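Local coordinates for protein collagen adhesin (Enterococcus faecalis, PDB 2OKM) that probably binds collagen as a cell-wall-anchored surface adhesin, of which this chain is the collagen-binding subdomain, at residues A[46-60]-A[99-111]. Sequence-based numbering, arbitrary orientation.
Sequences GQQLNKESFTFDIVN and FTSFIVRYTSTIT
Thr100 meets Ile58 through their CG2 methyls, a tight contact at 3.4 Å, near the start of the antiparallel pairing of the segments. At Ser101 the backbone N and O both bond to Val59, while OG shares water 2 with the carbonyl of Asp57. Phe102 and Ile58 form a non-hydrogen-bonded pair, and the isoleucine lays CG1 and CG2 against CD1 and CE1 of the ring. Both methyls of Val104 touch Phe56, CG2 at 3.7 Å from CD2 and CE2, CG1 over one face, offset toward the rim; CG1 alone also reaches the edge of Phe54, 3.6 Å from its CD2. On the other face of the sheet, the extended Arg105 side chain turns NH1 to Asp57 OD2 in a weak salt bridge of 3.4 Å; NH1 also donates to water 1, which in turn donates to Ile103 O. Tyr106 CB lies over the centre of the Phe54 ring, 3.5 Å from its centroid, and chi1 of 68°, with CG between the backbone N and the carbonyl carbon, lays the tyrosine ring alongside Phe54, planes at 14° but slid apart. Leu49 CD1 comes in at CD1 of the tyrosine.

From Thr107 the strand faces the type I turn Asn50-Ser53. Thr107 N donates almost straight to Ser53 OG (172°), whose own proton goes to Asn50 O, and Thr107 OG1 donates to a lone pair of Asn50 OD1 at 2.8 Å. Asn50 N donates to Thr107 O, its ND2 to Thr109 OG1, and Thr109 and Gln48 then exchange both main-chain bonds. Side chains thus replace part of the main-chain bonding where the turn separates the two short strands in this beta-sandwich, with aromatic packing inside and, on the opposite face, a weak ion pair with a water on the arginine.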
ATOM      1  N   GLY A  46     -13.720  11.972  -4.239  1.00 13.54           N
ATOM      2  CA  GLY A  46     -14.864  11.224  -3.745  1.00 13.10           C
ATOM      3  C   GLY A  46     -14.589  10.275  -2.599  1.00 12.94           C
ATOM      4  O   GLY A  46     -15.428   9.425  -2.283  1.00 13.72           O
ATOM      5  N   GLN A  47     -13.433  10.437  -1.960  1.00 12.32           N
ATOM      6  CA  GLN A  47     -13.026   9.562  -0.867  1.00 12.79           C
ATOM      7  C   GLN A  47     -12.336  10.320   0.255  1.00 12.72           C
ATOM      8  O   GLN A  47     -11.694  11.345   0.028  1.00 14.13           O
ATOM      9  CB  GLN A  47     -12.038   8.513  -1.382  1.00 12.23           C
ATOM     10  CG  GLN A  47     -12.483   7.752  -2.613  1.00 12.35           C
ATOM     11  CD  GLN A  47     -11.347   6.963  -3.236  1.00 13.95           C
ATOM     12  OE1 GLN A  47     -10.878   5.977  -2.667  1.00 14.62           O
ATOM     13  NE2 GLN A  47     -10.890   7.404  -4.405  1.00 13.82           N
ATOM     14  N   GLN A  48     -12.470   9.792   1.463  1.00 13.76           N
ATOM     15  CA  GLN A  48     -11.824  10.355   2.636  1.00 14.61           C
ATOM     16  C   GLN A  48     -11.070   9.216   3.298  1.00 13.82           C
ATOM     17  O   GLN A  48     -11.666   8.273   3.814  1.00 14.50           O
ATOM     18  CB  GLN A  48     -12.850  10.956   3.597  1.00 17.15           C
ATOM     19  CG  GLN A  48     -13.330  12.319   3.136  1.00 23.02           C
ATOM     20  CD  GLN A  48     -12.201  13.342   3.081  1.00 26.44           C
ATOM     21  OE1 GLN A  48     -12.242  14.287   2.292  1.00 30.14           O
ATOM     22  NE2 GLN A  48     -11.191  13.158   3.928  1.00 28.21           N
ATOM     23  N   LEU A  49      -9.748   9.307   3.253  1.00 13.09           N
ATOM     24  CA  LEU A  49      -8.884   8.286   3.823  1.00 12.49           C
ATOM     25  C   LEU A  49      -9.137   8.040   5.308  1.00 12.85           C
ATOM     26  O   LEU A  49      -9.217   8.980   6.097  1.00 13.82           O
ATOM     27  CB  LEU A  49      -7.425   8.689   3.613  1.00 11.92           C
ATOM     28  CG  LEU A  49      -6.354   7.767   4.190  1.00 12.93           C
ATOM     29  CD1 LEU A  49      -6.418   6.409   3.499  1.00 14.43           C
ATOM     30  CD2 LEU A  49      -4.986   8.399   3.985  1.00 14.29           C
ATOM     31  N   ASN A  50      -9.272   6.768   5.679  1.00 11.89           N
ATOM     32  CA  ASN A  50      -9.481   6.387   7.073  1.00 12.28           C
ATOM     33  C   ASN A  50      -8.078   6.117   7.626  1.00 12.67           C
ATOM     34  O   ASN A  50      -7.567   4.999   7.545  1.00 11.94           O
ATOM     35  CB  ASN A  50     -10.352   5.125   7.143  1.00 14.13           C
ATOM     36  CG  ASN A  50     -11.750   5.343   6.571  1.00 17.39           C
ATOM     37  OD1 ASN A  50     -12.426   4.394   6.162  1.00 18.97           O
ATOM     38  ND2 ASN A  50     -12.193   6.594   6.555  1.00 18.44           N
ATOM     39  N   LYS A  51      -7.454   7.154   8.179  1.00 12.21           N
ATOM     40  CA  LYS A  51      -6.090   7.049   8.696  1.00 13.03           C
ATOM     41  C   LYS A  51      -5.835   6.027   9.792  1.00 13.38           C
ATOM     42  O   LYS A  51      -4.686   5.659  10.035  1.00 15.72           O
ATOM     43  CB  LYS A  51      -5.606   8.420   9.175  1.00 14.25           C
ATOM     44  CG  LYS A  51      -5.516   9.452   8.078  1.00 15.92           C
ATOM     45  CD  LYS A  51      -4.942  10.746   8.613  1.00 19.88           C
ATOM     46  CE  LYS A  51      -4.871  11.805   7.539  1.00 21.29           C
ATOM     47  NZ  LYS A  51      -4.274  13.055   8.087  1.00 24.37           N
ATOM     48  N   GLU A  52      -6.886   5.568  10.458  1.00 13.70           N
ATOM     49  CA  GLU A  52      -6.721   4.588  11.528  1.00 15.31           C
ATOM     50  C   GLU A  52      -7.070   3.172  11.075  1.00 13.63           C
ATOM     51  O   GLU A  52      -7.132   2.256  11.892  1.00 15.17           O
ATOM     52  CB  GLU A  52      -7.604   4.962  12.720  1.00 18.83           C
ATOM     53  CG  GLU A  52      -7.377   6.373  13.248  1.00 26.29           C
ATOM     54  CD  GLU A  52      -8.309   6.725  14.392  1.00 30.31           C
ATOM     55  OE1 GLU A  52      -9.542   6.677  14.197  1.00 33.47           O
ATOM     56  OE2 GLU A  52      -7.809   7.055  15.487  1.00 34.34           O
ATOM     57  N   SER A  53      -7.280   2.991   9.775  1.00 12.99           N
ATOM     58  CA  SER A  53      -7.673   1.685   9.239  1.00 11.85           C
ATOM     59  C   SER A  53      -6.557   0.760   8.760  1.00 11.86           C
ATOM     60  O   SER A  53      -6.810  -0.406   8.454  1.00 12.47           O
ATOM     61  CB  SER A  53      -8.651   1.880   8.076  1.00 12.75           C
ATOM     62  OG  SER A  53      -7.995   2.425   6.941  1.00 11.43           O
ATOM     63  N   PHE A  54      -5.330   1.257   8.700  1.00 11.82           N
ATOM     64  CA  PHE A  54      -4.223   0.449   8.192  1.00 10.70           C
ATOM     65  C   PHE A  54      -3.838  -0.815   8.947  1.00 11.18           C
ATOM     66  O   PHE A  54      -3.718  -0.809  10.168  1.00 11.73           O
ATOM     67  CB  PHE A  54      -2.960   1.305   8.063  1.00 10.76           C
ATOM     68  CG  PHE A  54      -3.004   2.302   6.940  1.00 10.19           C
ATOM     69  CD1 PHE A  54      -3.803   3.442   7.025  1.00 10.79           C
ATOM     70  CD2 PHE A  54      -2.235   2.107   5.799  1.00 11.20           C
ATOM     71  CE1 PHE A  54      -3.831   4.370   5.985  1.00 11.77           C
ATOM     72  CE2 PHE A  54      -2.257   3.030   4.754  1.00 11.65           C
ATOM     73  CZ  PHE A  54      -3.058   4.164   4.848  1.00 12.18           C
ATOM     74  N   THR A  55      -3.650  -1.903   8.204  1.00 11.69           N
ATOM     75  CA  THR A  55      -3.176  -3.154   8.789  1.00 10.55           C
ATOM     76  C   THR A  55      -2.131  -3.683   7.820  1.00  9.13           C
ATOM     77  O   THR A  55      -2.203  -3.432   6.610  1.00  9.30           O
ATOM     78  CB  THR A  55      -4.283  -4.226   9.001  1.00 11.96           C
ATOM     79  OG1 THR A  55      -4.804  -4.660   7.743  1.00 12.48           O
ATOM     80  CG2 THR A  55      -5.402  -3.673   9.863  1.00 13.44           C
ATOM     81  N   PHE A  56      -1.153  -4.398   8.357  1.00  9.44           N
ATOM     82  CA  PHE A  56      -0.071  -4.936   7.549  1.00  9.90           C
ATOM     83  C   PHE A  56       0.028  -6.455   7.648  1.00 10.23           C
ATOM     84  O   PHE A  56       0.205  -7.009   8.731  1.00 10.22           O
ATOM     85  CB  PHE A  56       1.261  -4.297   7.962  1.00  8.20           C
ATOM     86  CG  PHE A  56       1.316  -2.812   7.745  1.00  9.44           C
ATOM     87  CD1 PHE A  56       0.627  -1.946   8.589  1.00 10.00           C
ATOM     88  CD2 PHE A  56       2.047  -2.278   6.685  1.00 10.54           C
ATOM     89  CE1 PHE A  56       0.664  -0.564   8.380  1.00 11.45           C
ATOM     90  CE2 PHE A  56       2.092  -0.900   6.467  1.00 10.07           C
ATOM     91  CZ  PHE A  56       1.398  -0.043   7.317  1.00 11.42           C
ATOM     92  N   ASP A  57      -0.085  -7.101   6.490  1.00  9.81           N
ATOM     93  CA  ASP A  57      -0.027  -8.558   6.328  1.00 10.42           C
ATOM     94  C   ASP A  57       1.407  -8.824   5.872  1.00 10.90           C
ATOM     95  O   ASP A  57       1.720  -8.684   4.690  1.00 10.83           O
ATOM     96  CB  ASP A  57      -1.037  -8.940   5.241  1.00 11.48           C
ATOM     97  CG  ASP A  57      -1.098 -10.425   4.967  1.00 14.71           C
ATOM     98  OD1 ASP A  57      -0.237 -11.178   5.467  1.00 15.06           O
ATOM     99  OD2 ASP A  57      -2.026 -10.830   4.229  1.00 17.15           O
ATOM    100  N   ILE A  58       2.267  -9.200   6.819  1.00  9.44           N
ATOM    101  CA  ILE A  58       3.692  -9.408   6.554  1.00 10.18           C
ATOM    102  C   ILE A  58       4.097 -10.874   6.535  1.00 10.24           C
ATOM    103  O   ILE A  58       3.879 -11.601   7.504  1.00 10.77           O
ATOM    104  CB  ILE A  58       4.521  -8.661   7.620  1.00  9.66           C
ATOM    105  CG1 ILE A  58       3.964  -7.246   7.794  1.00 11.36           C
ATOM    106  CG2 ILE A  58       5.988  -8.596   7.204  1.00 11.91           C
ATOM    107  CD1 ILE A  58       4.682  -6.432   8.849  1.00 11.96           C
ATOM    108  N   VAL A  59       4.716 -11.297   5.437  1.00  9.98           N
ATOM    109  CA  VAL A  59       5.100 -12.696   5.293  1.00 10.72           C
ATOM    110  C   VAL A  59       6.494 -12.968   4.741  1.00 12.18           C
ATOM    111  O   VAL A  59       6.923 -12.347   3.770  1.00 10.57           O
ATOM    112  CB  VAL A  59       4.093 -13.433   4.365  1.00 12.14           C
ATOM    113  CG1 VAL A  59       4.458 -14.906   4.249  1.00 12.61           C
ATOM    114  CG2 VAL A  59       2.675 -13.279   4.893  1.00 12.59           C
ATOM    115  N   ASN A  60       7.203 -13.894   5.380  1.00 11.60           N
ATOM    116  CA  ASN A  60       8.503 -14.335   4.890  1.00 12.14           C
ATOM    117  C   ASN A  60       8.607 -15.818   5.238  1.00 13.27           C
ATOM    118  O   ASN A  60       7.664 -16.384   5.803  1.00 12.93           O
ATOM    119  CB  ASN A  60       9.673 -13.519   5.472  1.00 12.41           C
ATOM    120  CG  ASN A  60       9.728 -13.536   6.981  1.00 14.30           C
ATOM    121  OD1 ASN A  60       9.511 -14.563   7.613  1.00 13.79           O
ATOM    122  ND2 ASN A  60      10.050 -12.388   7.567  1.00 15.52           N
ATOM    123  N   PHE A  99      13.329 -10.167   1.276  1.00 10.77           N
ATOM    124  CA  PHE A  99      12.648 -11.458   1.168  1.00 10.42           C
ATOM    125  C   PHE A  99      11.327 -11.497   1.928  1.00 10.51           C
ATOM    126  O   PHE A  99      10.882 -12.559   2.374  1.00 11.57           O
ATOM    127  CB  PHE A  99      13.561 -12.577   1.683  1.00 11.17           C
ATOM    128  CG  PHE A  99      14.951 -12.539   1.112  1.00 11.97           C
ATOM    129  CD1 PHE A  99      16.028 -12.123   1.891  1.00 12.55           C
ATOM    130  CD2 PHE A  99      15.180 -12.898  -0.209  1.00 13.69           C
ATOM    131  CE1 PHE A  99      17.314 -12.062   1.356  1.00 14.33           C
ATOM    132  CE2 PHE A  99      16.463 -12.841  -0.754  1.00 13.80           C
ATOM    133  CZ  PHE A  99      17.529 -12.423   0.029  1.00 13.55           C
ATOM    134  N   THR A 100      10.690 -10.340   2.050  1.00  9.39           N
ATOM    135  CA  THR A 100       9.444 -10.246   2.795  1.00  9.15           C
ATOM    136  C   THR A 100       8.365  -9.497   2.022  1.00 10.46           C
ATOM    137  O   THR A 100       8.630  -8.454   1.422  1.00 10.72           O
ATOM    138  CB  THR A 100       9.700  -9.536   4.150  1.00 10.26           C
ATOM    139  OG1 THR A 100      10.693 -10.266   4.885  1.00 10.63           O
ATOM    140  CG2 THR A 100       8.428  -9.461   4.978  1.00 10.42           C
ATOM    141  N   SER A 101       7.145 -10.030   2.041  1.00  9.95           N
ATOM    142  CA  SER A 101       6.038  -9.386   1.346  1.00  9.32           C
ATOM    143  C   SER A 101       5.141  -8.653   2.332  1.00  9.15           C
ATOM    144  O   SER A 101       5.031  -9.041   3.496  1.00  9.90           O
ATOM    145  CB  SER A 101       5.212 -10.418   0.573  1.00 10.50           C
ATOM    146  OG  SER A 101       4.592 -11.339   1.450  1.00 10.31           O
ATOM    147  N   PHE A 102       4.512  -7.584   1.854  1.00  9.40           N
ATOM    148  CA  PHE A 102       3.607  -6.793   2.675  1.00  9.10           C
ATOM    149  C   PHE A 102       2.323  -6.524   1.908  1.00  9.77           C
ATOM    150  O   PHE A 102       2.368  -6.047   0.777  1.00 10.17           O
ATOM    151  CB  PHE A 102       4.204  -5.415   2.999  1.00  9.69           C
ATOM    152  CG  PHE A 102       5.528  -5.453   3.706  1.00  9.30           C
ATOM    153  CD1 PHE A 102       5.600  -5.261   5.083  1.00  9.48           C
ATOM    154  CD2 PHE A 102       6.708  -5.660   2.994  1.00 10.16           C
ATOM    155  CE1 PHE A 102       6.834  -5.269   5.744  1.00 10.36           C
ATOM    156  CE2 PHE A 102       7.941  -5.670   3.642  1.00 10.60           C
ATOM    157  CZ  PHE A 102       8.004  -5.475   5.019  1.00 10.44           C
ATOM    158  N   ILE A 103       1.181  -6.847   2.502  1.00 10.14           N
ATOM    159  CA  ILE A 103      -0.081  -6.492   1.873  1.00  9.13           C
ATOM    160  C   ILE A 103      -0.653  -5.483   2.857  1.00  9.32           C
ATOM    161  O   ILE A 103      -0.975  -5.816   4.000  1.00  9.89           O
ATOM    162  CB  ILE A 103      -1.036  -7.680   1.702  1.00  9.01           C
ATOM    163  CG1 ILE A 103      -0.476  -8.625   0.634  1.00 11.35           C
ATOM    164  CG2 ILE A 103      -2.419  -7.175   1.273  1.00 11.15           C
ATOM    165  CD1 ILE A 103      -1.300  -9.875   0.415  1.00 14.33           C
ATOM    166  N   VAL A 104      -0.728  -4.234   2.418  1.00  9.15           N
ATOM    167  CA  VAL A 104      -1.234  -3.162   3.258  1.00 10.11           C
ATOM    168  C   VAL A 104      -2.694  -2.948   2.932  1.00  9.19           C
ATOM    169  O   VAL A 104      -3.048  -2.673   1.787  1.00 10.51           O
ATOM    170  CB  VAL A 104      -0.469  -1.839   3.011  1.00  9.89           C
ATOM    171  CG1 VAL A 104      -0.892  -0.789   4.032  1.00 11.37           C
ATOM    172  CG2 VAL A 104       1.031  -2.084   3.092  1.00 11.75           C
ATOM    173  N   ARG A 105      -3.538  -3.092   3.944  1.00  9.35           N
ATOM    174  CA  ARG A 105      -4.967  -2.903   3.775  1.00  9.56           C
ATOM    175  C   ARG A 105      -5.406  -1.635   4.491  1.00  9.47           C
ATOM    176  O   ARG A 105      -4.994  -1.378   5.618  1.00 10.15           O
ATOM    177  CB  ARG A 105      -5.742  -4.089   4.365  1.00  9.70           C
ATOM    178  CG  ARG A 105      -5.609  -5.408   3.602  1.00 10.59           C
ATOM    179  CD  ARG A 105      -6.412  -6.503   4.299  1.00 10.40           C
ATOM    180  NE  ARG A 105      -6.492  -7.733   3.509  1.00 11.48           N
ATOM    181  CZ  ARG A 105      -5.500  -8.607   3.366  1.00 13.13           C
ATOM    182  NH1 ARG A 105      -4.333  -8.405   3.964  1.00 11.38           N
ATOM    183  NH2 ARG A 105      -5.674  -9.688   2.614  1.00 13.84           N
ATOM    184  N   TYR A 106      -6.227  -0.835   3.823  1.00  9.44           N
ATOM    185  CA  TYR A 106      -6.773   0.368   4.430  1.00  9.23           C
ATOM    186  C   TYR A 106      -8.039   0.725   3.682  1.00  9.79           C
ATOM    187  O   TYR A 106      -8.256   0.271   2.557  1.00 10.15           O
ATOM    188  CB  TYR A 106      -5.765   1.530   4.401  1.00  9.68           C
ATOM    189  CG  TYR A 106      -5.444   2.086   3.033  1.00 10.30           C
ATOM    190  CD1 TYR A 106      -6.206   3.116   2.474  1.00  9.31           C
ATOM    191  CD2 TYR A 106      -4.362   1.592   2.300  1.00 10.54           C
ATOM    192  CE1 TYR A 106      -5.895   3.642   1.222  1.00 11.21           C
ATOM    193  CE2 TYR A 106      -4.044   2.109   1.047  1.00 10.18           C
ATOM    194  CZ  TYR A 106      -4.813   3.133   0.514  1.00 10.01           C
ATOM    195  OH  TYR A 106      -4.503   3.645  -0.724  1.00 12.80           O
ATOM    196  N   THR A 107      -8.887   1.530   4.308  1.00 10.13           N
ATOM    197  CA  THR A 107     -10.130   1.921   3.671  1.00 10.23           C
ATOM    198  C   THR A 107     -10.265   3.421   3.575  1.00 11.35           C
ATOM    199  O   THR A 107      -9.543   4.175   4.225  1.00 11.05           O
ATOM    200  CB  THR A 107     -11.354   1.415   4.454  1.00 10.98           C
ATOM    201  OG1 THR A 107     -11.258   1.847   5.817  1.00 12.75           O
ATOM    202  CG2 THR A 107     -11.436  -0.100   4.402  1.00 10.85           C
ATOM    203  N   SER A 108     -11.195   3.839   2.734  1.00 12.14           N
ATOM    204  CA  SER A 108     -11.508   5.241   2.577  1.00 13.44           C
ATOM    205  C   SER A 108     -13.015   5.297   2.587  1.00 13.62           C
ATOM    206  O   SER A 108     -13.681   4.377   2.113  1.00 13.65           O
ATOM    207  CB  SER A 108     -10.959   5.787   1.266  1.00 14.72           C
ATOM    208  OG  SER A 108      -9.551   5.887   1.349  1.00 19.31           O
ATOM    209  N   THR A 109     -13.551   6.361   3.165  1.00 13.35           N
ATOM    210  CA  THR A 109     -14.989   6.544   3.225  1.00 14.47           C
ATOM    211  C   THR A 109     -15.423   7.235   1.942  1.00 13.83           C
ATOM    212  O   THR A 109     -14.774   8.178   1.488  1.00 14.01           O
ATOM    213  CB  THR A 109     -15.383   7.421   4.431  1.00 15.26           C
ATOM    214  OG1 THR A 109     -15.020   6.752   5.646  1.00 17.98           O
ATOM    215  CG2 THR A 109     -16.880   7.694   4.429  1.00 17.22           C
ATOM    216  N   ILE A 110     -16.510   6.750   1.353  1.00 14.08           N
ATOM    217  CA  ILE A 110     -17.034   7.331   0.128  1.00 13.46           C
ATOM    218  C   ILE A 110     -17.910   8.523   0.500  1.00 14.00           C
ATOM    219  O   ILE A 110     -18.835   8.395   1.298  1.00 15.16           O
ATOM    220  CB  ILE A 110     -17.875   6.302  -0.650  1.00 14.13           C
ATOM    221  CG1 ILE A 110     -16.991   5.119  -1.057  1.00 14.34           C
ATOM    222  CG2 ILE A 110     -18.502   6.959  -1.870  1.00 15.11           C
ATOM    223  CD1 ILE A 110     -17.745   3.964  -1.697  1.00 14.99           C
ATOM    224  N   THR A 111     -17.602   9.681  -0.072  1.00 14.19           N
ATOM    225  CA  THR A 111     -18.360  10.897   0.203  1.00 14.95           C
ATOM    226  C   THR A 111     -19.623  10.957  -0.652  1.00 14.80           C
ATOM    227  O   THR A 111     -19.827  10.125  -1.539  1.00 13.99           O
ATOM    228  CB  THR A 111     -17.521  12.152  -0.107  1.00 14.60           C
ATOM    229  OG1 THR A 111     -17.226  12.187  -1.510  1.00 14.98           O
ATOM    230  CG2 THR A 111     -16.219  12.136   0.687  1.00 15.85           C
TER
HETATM  231  O   HOH W   1      -3.321  -6.402   5.692  1.00 12.66           O
HETATM  232  O   HOH W   2       2.149 -10.472   2.462  1.00 13.30           O